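Local coordinates for protein (sliding clamp) (Enterobacteria phage RB69, PDB 1B77), which probably encircles DNA as a three-subunit ring and tethers the phage DNA polymerase to its template, making replication processive, at residues G26-T31 / Y39-I44; G20-Q25 / D51-D56; I115-A120 / T168-D173. All blocks are in the same frame, centred on the assembly; numbering follows the deposited sequence.

Interaction 1: residues G26-T31 / Y39-I44; sequences GKFIMT and YAEANI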
loop_
_atom_site.group_PDB
_atom_site.type_symbol
_atom_site.label_atom_id
_atom_site.label_comp_id
_atom_site.label_asym_id
_atom_site.label_seq_id
_atom_site.Cartn_x
_atom_site.Cartn_y
_atom_site.Cartn_z
ATOM N N GLY A 26 -24.350 -1.540 -29.167
ATOM C CA GLY A 26 -24.337 -2.979 -29.350
ATOM C C GLY A 26 -23.889 -3.648 -28.070
ATOM O O GLY A 26 -23.743 -2.981 -27.051
ATOM N N LYS A 27 -23.679 -4.961 -28.106
ATOM C CA LYS A 27 -23.215 -5.675 -26.921
ATOM C C LYS A 27 -21.796 -6.113 -27.159
ATOM O O LYS A 27 -21.400 -7.194 -26.739
ATOM C CB LYS A 27 -24.084 -6.901 -26.627
ATOM C CG LYS A 27 -25.398 -6.536 -25.958
ATOM C CD LYS A 27 -26.314 -7.738 -25.695
ATOM C CE LYS A 27 -27.676 -7.244 -25.233
ATOM N NZ LYS A 27 -28.528 -8.245 -24.537
ATOM N N PHE A 28 -21.027 -5.245 -27.811
ATOM C CA PHE A 28 -19.652 -5.555 -28.153
ATOM C C PHE A 28 -18.671 -4.404 -27.856
ATOM O O PHE A 28 -18.959 -3.227 -28.099
ATOM C CB PHE A 28 -19.610 -5.924 -29.636
ATOM C CG PHE A 28 -18.241 -6.228 -30.159
ATOM C CD1 PHE A 28 -17.613 -7.427 -29.848
ATOM C CD2 PHE A 28 -17.589 -5.323 -30.994
ATOM C CE1 PHE A 28 -16.357 -7.724 -30.362
ATOM C CE2 PHE A 28 -16.331 -5.607 -31.513
ATOM C CZ PHE A 28 -15.714 -6.814 -31.197
ATOM N N ILE A 29 -17.508 -4.762 -27.320
ATOM C CA ILE A 29 -16.479 -3.784 -27.013
ATOM C C ILE A 29 -15.124 -4.254 -27.533
ATOM O O ILE A 29 -14.848 -5.459 -27.614
ATOM C CB ILE A 29 -16.368 -3.532 -25.496
ATOM C CG1 ILE A 29 -16.115 -4.848 -24.767
ATOM C CG2 ILE A 29 -17.639 -2.868 -24.985
ATOM C CD1 ILE A 29 -15.825 -4.689 -23.298
ATOM N N MET A 30 -14.288 -3.296 -27.905
ATOM C CA MET A 30 -12.956 -3.600 -28.391
ATOM C C MET A 30 -12.041 -2.399 -28.197
ATOM O O MET A 30 -12.495 -1.263 -28.045
ATOM C CB MET A 30 -12.988 -3.993 -29.870
ATOM C CG MET A 30 -13.485 -2.906 -30.815
ATOM S SD MET A 30 -13.349 -3.414 -32.555
ATOM C CE MET A 30 -14.289 -2.116 -33.372
ATOM N N THR A 31 -10.743 -2.663 -28.202
ATOM C CA THR A 31 -9.766 -1.609 -28.041
ATOM C C THR A 31 -8.461 -2.080 -28.654
ATOM O O THR A 31 -8.275 -3.271 -28.928
ATOM C CB THR A 31 -9.532 -1.284 -26.548
ATOM O OG1 THR A 31 -8.692 -0.125 -26.436
ATOM C CG2 THR A 31 -8.861 -2.460 -25.843
ATOM N N TYR A 39 -4.440 -6.050 -29.145
ATOM C CA TYR A 39 -5.858 -5.842 -29.461
ATOM C C TYR A 39 -6.718 -6.676 -28.509
ATOM O O TYR A 39 -6.330 -7.776 -28.120
ATOM C CB TYR A 39 -6.151 -6.280 -30.901
ATOM C CG TYR A 39 -7.632 -6.352 -31.271
ATOM C CD1 TYR A 39 -8.323 -5.223 -31.721
ATOM C CD2 TYR A 39 -8.327 -7.561 -31.198
ATOM C CE1 TYR A 39 -9.674 -5.301 -32.089
ATOM C CE2 TYR A 39 -9.675 -7.652 -31.561
ATOM C CZ TYR A 39 -10.340 -6.521 -32.008
ATOM O OH TYR A 39 -11.665 -6.606 -32.378
ATOM N N ALA A 40 -7.887 -6.159 -28.142
ATOM C CA ALA A 40 -8.794 -6.879 -27.259
ATOM C C ALA A 40 -10.244 -6.641 -27.660
ATOM O O ALA A 40 -10.610 -5.549 -28.113
ATOM C CB ALA A 40 -8.580 -6.459 -25.807
ATOM N N GLU A 41 -11.066 -7.672 -27.487
ATOM C CA GLU A 41 -12.477 -7.586 -27.817
ATOM C C GLU A 41 -13.270 -8.553 -26.958
ATOM O O GLU A 41 -12.744 -9.563 -26.481
ATOM C CB GLU A 41 -12.714 -7.912 -29.294
ATOM C CG GLU A 41 -12.314 -9.328 -29.696
ATOM C CD GLU A 41 -12.864 -9.723 -31.063
ATOM O OE1 GLU A 41 -12.738 -8.937 -32.022
ATOM O OE2 GLU A 41 -13.421 -10.831 -31.172
ATOM N N ALA A 42 -14.547 -8.246 -26.778
ATOM C CA ALA A 42 -15.398 -9.096 -25.968
ATOM C C ALA A 42 -16.871 -8.796 -26.147
ATOM O O ALA A 42 -17.258 -7.653 -26.397
ATOM C CB ALA A 42 -15.023 -8.939 -24.497
ATOM N N ASN A 43 -17.683 -9.842 -26.016
ATOM C CA ASN A 43 -19.133 -9.722 -26.091
ATOM C C ASN A 43 -19.559 -9.496 -24.650
ATOM O O ASN A 43 -19.074 -10.176 -23.752
ATOM C CB ASN A 43 -19.755 -11.020 -26.608
ATOM C CG ASN A 43 -19.396 -11.303 -28.037
ATOM O OD1 ASN A 43 -19.271 -12.464 -28.434
ATOM N ND2 ASN A 43 -19.244 -10.253 -28.832
ATOM N N ILE A 44 -20.449 -8.537 -24.430
ATOM C CA ILE A 44 -20.911 -8.227 -23.082
ATOM C C ILE A 44 -22.417 -8.424 -22.949
ATOM O O ILE A 44 -23.126 -8.534 -23.951
ATOM C CB ILE A 44 -20.543 -6.769 -22.692
ATOM C CG1 ILE A 44 -21.045 -5.795 -23.758
ATOM C CG2 ILE A 44 -19.038 -6.645 -22.523
ATOM C CD1 ILE A 44 -20.753 -4.325 -23.460
#

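Interaction 2: residues G20-Q25 / D51-D56; sequences GILLSQ and DVALYD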
loop_
_atom_site.group_PDB
_atom_site.type_symbol
_atom_site.label_atom_id
_atom_site.label_comp_id
_atom_site.label_asym_id
_atom_site.label_seq_id
_atom_site.Cartn_x
_atom_site.Cartn_y
_atom_site.Cartn_z
ATOM N N GLY A 20 -7.772 5.093 -23.191
ATOM C CA GLY A 20 -9.009 5.638 -23.717
ATOM C C GLY A 20 -9.749 4.600 -24.529
ATOM O O GLY A 20 -9.211 3.529 -24.802
ATOM N N ILE A 21 -10.985 4.890 -24.910
ATOM C CA ILE A 21 -11.738 3.931 -25.703
ATOM C C ILE A 21 -12.933 4.543 -26.424
ATOM O O ILE A 21 -13.425 5.614 -26.061
ATOM C CB ILE A 21 -12.245 2.769 -24.813
ATOM C CG1 ILE A 21 -12.758 1.623 -25.683
ATOM C CG2 ILE A 21 -13.338 3.258 -23.896
ATOM C CD1 ILE A 21 -13.038 0.369 -24.891
ATOM N N LEU A 22 -13.378 3.873 -27.477
ATOM C CA LEU A 22 -14.559 4.331 -28.188
ATOM C C LEU A 22 -15.607 3.245 -27.976
ATOM O O LEU A 22 -15.396 2.095 -28.356
ATOM C CB LEU A 22 -14.281 4.504 -29.689
ATOM C CG LEU A 22 -15.526 4.825 -30.537
ATOM C CD1 LEU A 22 -16.123 6.174 -30.113
ATOM C CD2 LEU A 22 -15.155 4.847 -32.019
ATOM N N LEU A 23 -16.716 3.599 -27.337
ATOM C CA LEU A 23 -17.789 2.636 -27.119
ATOM C C LEU A 23 -18.798 2.839 -28.242
ATOM O O LEU A 23 -19.145 3.976 -28.563
ATOM C CB LEU A 23 -18.466 2.864 -25.768
ATOM C CG LEU A 23 -17.616 2.675 -24.515
ATOM C CD1 LEU A 23 -18.422 3.104 -23.296
ATOM C CD2 LEU A 23 -17.175 1.226 -24.397
ATOM N N SER A 24 -19.248 1.736 -28.836
ATOM C CA SER A 24 -20.218 1.770 -29.932
ATOM C C SER A 24 -21.463 0.984 -29.550
ATOM O O SER A 24 -21.386 -0.024 -28.841
ATOM C CB SER A 24 -19.618 1.161 -31.209
ATOM O OG SER A 24 -18.475 1.884 -31.643
ATOM N N GLN A 25 -22.612 1.444 -30.026
ATOM C CA GLN A 25 -23.870 0.776 -29.723
ATOM C C GLN A 25 -23.799 -0.717 -30.056
ATOM O O GLN A 25 -23.246 -1.108 -31.084
ATOM C CB GLN A 25 -25.003 1.459 -30.489
ATOM C CG GLN A 25 -25.103 2.946 -30.174
ATOM C CD GLN A 25 -26.291 3.613 -30.832
ATOM O OE1 GLN A 25 -27.408 3.095 -30.777
ATOM N NE2 GLN A 25 -26.065 4.777 -31.443
ATOM N N ASP A 51 -23.104 6.244 -28.864
ATOM C CA ASP A 51 -21.683 6.213 -29.165
ATOM C C ASP A 51 -20.977 7.366 -28.463
ATOM O O ASP A 51 -21.454 8.505 -28.467
ATOM C CB ASP A 51 -21.462 6.290 -30.673
ATOM C CG ASP A 51 -22.312 5.285 -31.423
ATOM O OD1 ASP A 51 -21.853 4.133 -31.596
ATOM O OD2 ASP A 51 -23.451 5.642 -31.816
ATOM N N VAL A 52 -19.845 7.062 -27.840
ATOM C CA VAL A 52 -19.104 8.088 -27.126
ATOM C C VAL A 52 -17.673 7.645 -26.871
ATOM O O VAL A 52 -17.409 6.479 -26.577
ATOM C CB VAL A 52 -19.798 8.427 -25.775
ATOM C CG1 VAL A 52 -19.736 7.221 -24.845
ATOM C CG2 VAL A 52 -19.156 9.673 -25.137
ATOM N N ALA A 53 -16.752 8.589 -27.002
ATOM C CA ALA A 53 -15.351 8.315 -26.785
ATOM C C ALA A 53 -14.958 8.759 -25.384
ATOM O O ALA A 53 -15.354 9.828 -24.925
ATOM C CB ALA A 53 -14.508 9.048 -27.823
ATOM N N LEU A 54 -14.175 7.930 -24.710
ATOM C CA LEU A 54 -13.699 8.234 -23.367
ATOM C C LEU A 54 -12.175 8.374 -23.400
ATOM O O LEU A 54 -11.474 7.472 -23.859
ATOM C CB LEU A 54 -14.111 7.121 -22.408
ATOM C CG LEU A 54 -15.603 7.085 -22.077
ATOM C CD1 LEU A 54 -15.963 5.737 -21.453
ATOM C CD2 LEU A 54 -15.940 8.232 -21.144
ATOM N N TYR A 55 -11.680 9.513 -22.926
ATOM C CA TYR A 55 -10.245 9.802 -22.895
ATOM C C TYR A 55 -9.557 9.058 -21.749
ATOM O O TYR A 55 -8.445 8.558 -21.908
ATOM C CB TYR A 55 -10.026 11.305 -22.706
ATOM C CG TYR A 55 -8.587 11.757 -22.846
ATOM C CD1 TYR A 55 -7.960 11.771 -24.088
ATOM C CD2 TYR A 55 -7.852 12.162 -21.731
ATOM C CE1 TYR A 55 -6.629 12.182 -24.223
ATOM C CE2 TYR A 55 -6.519 12.574 -21.851
ATOM C CZ TYR A 55 -5.917 12.583 -23.099
ATOM O OH TYR A 55 -4.617 13.016 -23.227
ATOM N N ASP A 56 -10.222 8.997 -20.598
ATOM C CA ASP A 56 -9.674 8.339 -19.412
ATOM C C ASP A 56 -10.653 7.295 -18.889
ATOM O O ASP A 56 -11.345 7.515 -17.894
ATOM C CB ASP A 56 -9.403 9.374 -18.315
ATOM C CG ASP A 56 -8.567 8.813 -17.168
ATOM O OD1 ASP A 56 -8.506 7.571 -16.992
ATOM O OD2 ASP A 56 -7.977 9.633 -16.430
#

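Interaction 3: residues I115-A120 / T168-D173; sequences ITEIKA and TLTDYD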
loop_
_atom_site.group_PDB
_atom_site.type_symbol
_atom_site.label_atom_id
_atom_site.label_comp_id
_atom_site.label_asym_id
_atom_site.label_seq_id
_atom_site.Cartn_x
_atom_site.Cartn_y
_atom_site.Cartn_z
ATOM N N ILE A 115 -2.216 -24.557 -32.778
ATOM C CA ILE A 115 -3.074 -24.238 -31.647
ATOM C C ILE A 115 -2.580 -24.906 -30.377
ATOM O O ILE A 115 -2.219 -26.078 -30.387
ATOM C CB ILE A 115 -4.528 -24.706 -31.882
ATOM C CG1 ILE A 115 -5.134 -23.979 -33.088
ATOM C CG2 ILE A 115 -5.357 -24.458 -30.632
ATOM C CD1 ILE A 115 -6.549 -24.437 -33.443
ATOM N N THR A 116 -2.555 -24.153 -29.284
ATOM C CA THR A 116 -2.152 -24.692 -27.986
ATOM C C THR A 116 -3.042 -24.025 -26.947
ATOM O O THR A 116 -4.061 -23.429 -27.299
ATOM C CB THR A 116 -0.653 -24.411 -27.656
ATOM O OG1 THR A 116 -0.331 -24.962 -26.372
ATOM C CG2 THR A 116 -0.363 -22.919 -27.645
ATOM N N GLU A 117 -2.669 -24.122 -25.676
ATOM C CA GLU A 117 -3.467 -23.515 -24.627
ATOM C C GLU A 117 -2.698 -23.377 -23.325
ATOM O O GLU A 117 -1.761 -24.120 -23.065
ATOM C CB GLU A 117 -4.731 -24.338 -24.388
ATOM C CG GLU A 117 -4.525 -25.660 -23.670
ATOM C CD GLU A 117 -5.822 -26.448 -23.546
ATOM O OE1 GLU A 117 -6.870 -25.832 -23.243
ATOM O OE2 GLU A 117 -5.800 -27.683 -23.742
ATOM N N ILE A 118 -3.103 -22.412 -22.512
ATOM C CA ILE A 118 -2.462 -22.174 -21.230
ATOM C C ILE A 118 -3.545 -22.091 -20.151
ATOM O O ILE A 118 -4.561 -21.419 -20.330
ATOM C CB ILE A 118 -1.639 -20.867 -21.275
ATOM C CG1 ILE A 118 -0.912 -20.650 -19.950
ATOM C CG2 ILE A 118 -2.546 -19.694 -21.636
ATOM C CD1 ILE A 118 0.212 -19.632 -20.039
ATOM N N LYS A 119 -3.328 -22.799 -19.047
ATOM C CA LYS A 119 -4.280 -22.818 -17.944
ATOM C C LYS A 119 -4.107 -21.581 -17.074
ATOM O O LYS A 119 -3.047 -20.953 -17.085
ATOM C CB LYS A 119 -4.073 -24.075 -17.092
ATOM C CG LYS A 119 -4.209 -25.392 -17.848
ATOM C CD LYS A 119 -3.914 -26.571 -16.934
ATOM C CE LYS A 119 -4.126 -27.903 -17.641
ATOM N NZ LYS A 119 -5.526 -28.040 -18.136
ATOM N N ALA A 120 -5.148 -21.256 -16.311
ATOM C CA ALA A 120 -5.156 -20.094 -15.425
ATOM C C ALA A 120 -3.953 -19.965 -14.482
ATOM O O ALA A 120 -3.354 -18.895 -14.397
ATOM C CB ALA A 120 -6.450 -20.072 -14.617
ATOM N N THR A 168 5.841 -25.779 -19.908
ATOM C CA THR A 168 5.360 -26.741 -20.897
ATOM C C THR A 168 3.838 -26.608 -21.029
ATOM O O THR A 168 3.117 -26.560 -20.029
ATOM C CB THR A 168 5.692 -28.187 -20.467
ATOM O OG1 THR A 168 7.110 -28.310 -20.283
ATOM C CG2 THR A 168 5.238 -29.182 -21.513
ATOM N N LEU A 169 3.346 -26.550 -22.261
ATOM C CA LEU A 169 1.912 -26.413 -22.472
ATOM C C LEU A 169 1.232 -27.711 -22.890
ATOM O O LEU A 169 0.781 -28.483 -22.040
ATOM C CB LEU A 169 1.644 -25.311 -23.506
ATOM C CG LEU A 169 2.269 -23.964 -23.106
ATOM C CD1 LEU A 169 1.983 -22.916 -24.170
ATOM C CD2 LEU A 169 1.727 -23.530 -21.752
ATOM N N THR A 170 1.164 -27.956 -24.196
ATOM C CA THR A 170 0.522 -29.153 -24.734
ATOM C C THR A 170 1.457 -29.985 -25.609
ATOM O O THR A 170 2.589 -29.574 -25.897
ATOM C CB THR A 170 -0.697 -28.778 -25.580
ATOM O OG1 THR A 170 -0.279 -27.923 -26.651
ATOM C CG2 THR A 170 -1.734 -28.057 -24.737
ATOM N N ASP A 171 0.970 -31.150 -26.034
ATOM C CA ASP A 171 1.752 -32.042 -26.880
ATOM C C ASP A 171 1.689 -31.553 -28.315
ATOM O O ASP A 171 0.671 -31.031 -28.753
ATOM C CB ASP A 171 1.215 -33.478 -26.823
ATOM C CG ASP A 171 1.183 -34.042 -25.410
ATOM O OD1 ASP A 171 2.173 -33.879 -24.673
ATOM O OD2 ASP A 171 0.161 -34.659 -25.048
ATOM N N TYR A 172 2.786 -31.717 -29.044
ATOM C CA TYR A 172 2.835 -31.296 -30.437
ATOM C C TYR A 172 3.468 -32.378 -31.290
ATOM O O TYR A 172 4.674 -32.623 -31.203
ATOM C CB TYR A 172 3.633 -30.000 -30.593
ATOM C CG TYR A 172 3.772 -29.566 -32.036
ATOM C CD1 TYR A 172 2.655 -29.182 -32.782
ATOM C CD2 TYR A 172 5.018 -29.546 -32.668
ATOM C CE1 TYR A 172 2.772 -28.786 -34.114
ATOM C CE2 TYR A 172 5.149 -29.155 -34.002
ATOM C CZ TYR A 172 4.022 -28.776 -34.718
ATOM O OH TYR A 172 4.141 -28.380 -36.031
ATOM N N ASP A 173 2.648 -33.010 -32.123
ATOM C CA ASP A 173 3.108 -34.081 -32.998
ATOM C C ASP A 173 3.271 -33.578 -34.421
ATOM O O ASP A 173 3.603 -34.344 -35.327
ATOM C CB ASP A 173 2.098 -35.222 -32.974
ATOM C CG ASP A 173 1.639 -35.549 -31.568
ATOM O OD1 ASP A 173 2.506 -35.736 -30.682
ATOM O OD2 ASP A 173 0.406 -35.608 -31.348
#

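Interaction 1: residues G26-T31 / Y39-I44
Ile44 closes the far end of an antiparallel beta hairpin by packing against Ile29 and the backbone of Lys27. Its CB lies 4.2 Å from Lys27 O, and CG1, held between its own backbone N and carbonyl carbon (chi1 53°), comes down to 3.3 Å from that same oxygen. The two ends then divide over Ile29: CG2 meets Ile29 CD1 at 3.8 Å, while CD1 meets Ile29 CG2, the side chains crossing at about a right angle. Branched residues suit this place because each offers the other two arms, a CG2 methyl and an ethyl arm through CG1. The strands themselves are joined by five backbone hydrogen bonds, from Ile44 N to Lys27 O through to Ala40 N to Thr31 O.

Phe28, Met30, Glu41 and Asn43 occupy the other face. Asn43 ND2 approaches the edge of the Phe28 ring, 3.4 Å from CD1. Further round that edge sits Glu41 OE1, in the ring plane, where it also accepts the Tyr39 hydroxyl at 2.6 Å from OH. Met30 SD adds a Met-aromatic contact at the Tyr39 edge, 3.6 Å from OH.

On the Ile29 face, Phe14 of helix 5-15 covers Ile29, Thr31 and Ala40, and Thr7 touches Ile44. Strand 215-219 pairs with the outer side of 39-44, continuing the six-stranded sheet.

Interaction 2: residues G20-Q25 / D51-D56
Ile21 and Leu54 form the hydrogen-bonded pair at one end of a short two-stranded antiparallel ribbon, each giving its N-H to the other's carbonyl oxygen. The bond from Leu54 N to Ile21 O is 2.8 Å long and nearly straight. Leu23 and Val52 form the second hydrogen-bonded pair, somewhat longer, with Leu23 N 3.1 Å from Val52 O. Between them Leu22 and Ala53 make the non-hydrogen-bonded pair, and here the Leu22 methyl CD1 rests 4.0 Å from Ala53 CB. A small alanine suits the spot, since the leucine can fold over toward the neighbouring strand.

Ile21, Leu23, Val52 and Leu54 share the opposite face, which is aliphatic throughout. Leu23 CD1 reaches diagonally to Leu54 CD1, bridging the two hydrogen-bonded pairs.

Beyond Leu23 the regular pairing gives way to a side chain. Asp51 has CG anti to its carbonyl carbon (chi1 -50°), which turns the carboxylate toward Gln25 and lets its two oxygens take separate donors. OD1 receives Gln25 N at 3.2 Å, and OD2 receives Gln25 NE2 at 2.8 Å; both donors lie out of the carboxylate plane. The acceptor lies almost in the amide plane of Gln25, and the two flat groups are turned 48° apart. Two donors from one residue tend to fix the turn of the carboxylate, although the pair lies at the protein surface.

Outward from this shell, Leu57 and Phe60 of helix 57-64 touch Ile21 and Leu54, Ile81 meets Val52 and Leu54, and Phe102 and Ile100 cover Leu22 and Ala53. Asp56 is the N-cap of helix 57-64, its OD1 accepting the backbone N-H of Ser59. Gly20 brings CA to 3.1 Å from Leu54 O, where a CB would clash with that oxygen.

Interaction 3: residues I115-A120 / T168-D173
Thr116 and Thr170 supply the polar link of this contact, a hydrogen bond of 3.0 Å between Thr116 OG1 and Thr170 OG1 in which either hydroxyl could be the donor. Thr116 holds OG1 opposite its backbone N (chi1 180°), whereas Thr170 sets OG1 between N and the carbonyl carbon (chi1 59°); these two settings let the oxygens meet across the gap.

Van der Waals contacts lie beside that bond. Leu169 CB sits 3.5 Å from Thr116 OG1 and 3.6 Å from Glu117 O, so the leucine lies against the backbone of the facing strand. Two contacts are apolar: Leu169 CD2 reaches Ile118 CG1 loosely, at 4.3 Å, and the aliphatic part of Glu117 is used, CG meeting Thr170 CG2 at 3.8 Å.

No backbone hydrogen bond joins the segments. Their axes, at 140°, come no closer than 6.0 Å; each strand is outermost in its own sheet within this chain. Backbone hydrogen bonds join Thr116 to Val196, and both Leu169 and Thr170 to Ile147. That shared partner is consistent with a beta bulge, which turns both side chains toward 115-120. Thr168 forms backbone hydrogen bonds with the second subunit.

With one hydroxyl pair and a few aliphatic touches, the join between the sheets rests on side-chain fit, and threonine serves both needs through its hydroxyl and its methyl.

Overall arrangement
Interactions 1 and 2 form one unit, with centres about 12 Å apart. Strand 21-23 leads directly into 28-32, so the hairpin of interaction 1 is nested within the loop that interaction 2 closes; they touch where Ile21 CD1 meets Met30 O at 3.6 Å. Interaction 3 lies in the C-terminal part of the chain, its centre about 26 Å from that of interaction 1 and about 36 Å from that of interaction 2. It is still tied to interaction 1 by the six-stranded sheet, whose outermost strands within the chain are 28-32 and 114-118. Interaction 3 also reaches strand 165-171, which meets the second subunit, whereas no other subunit touches interactions 1 and 2.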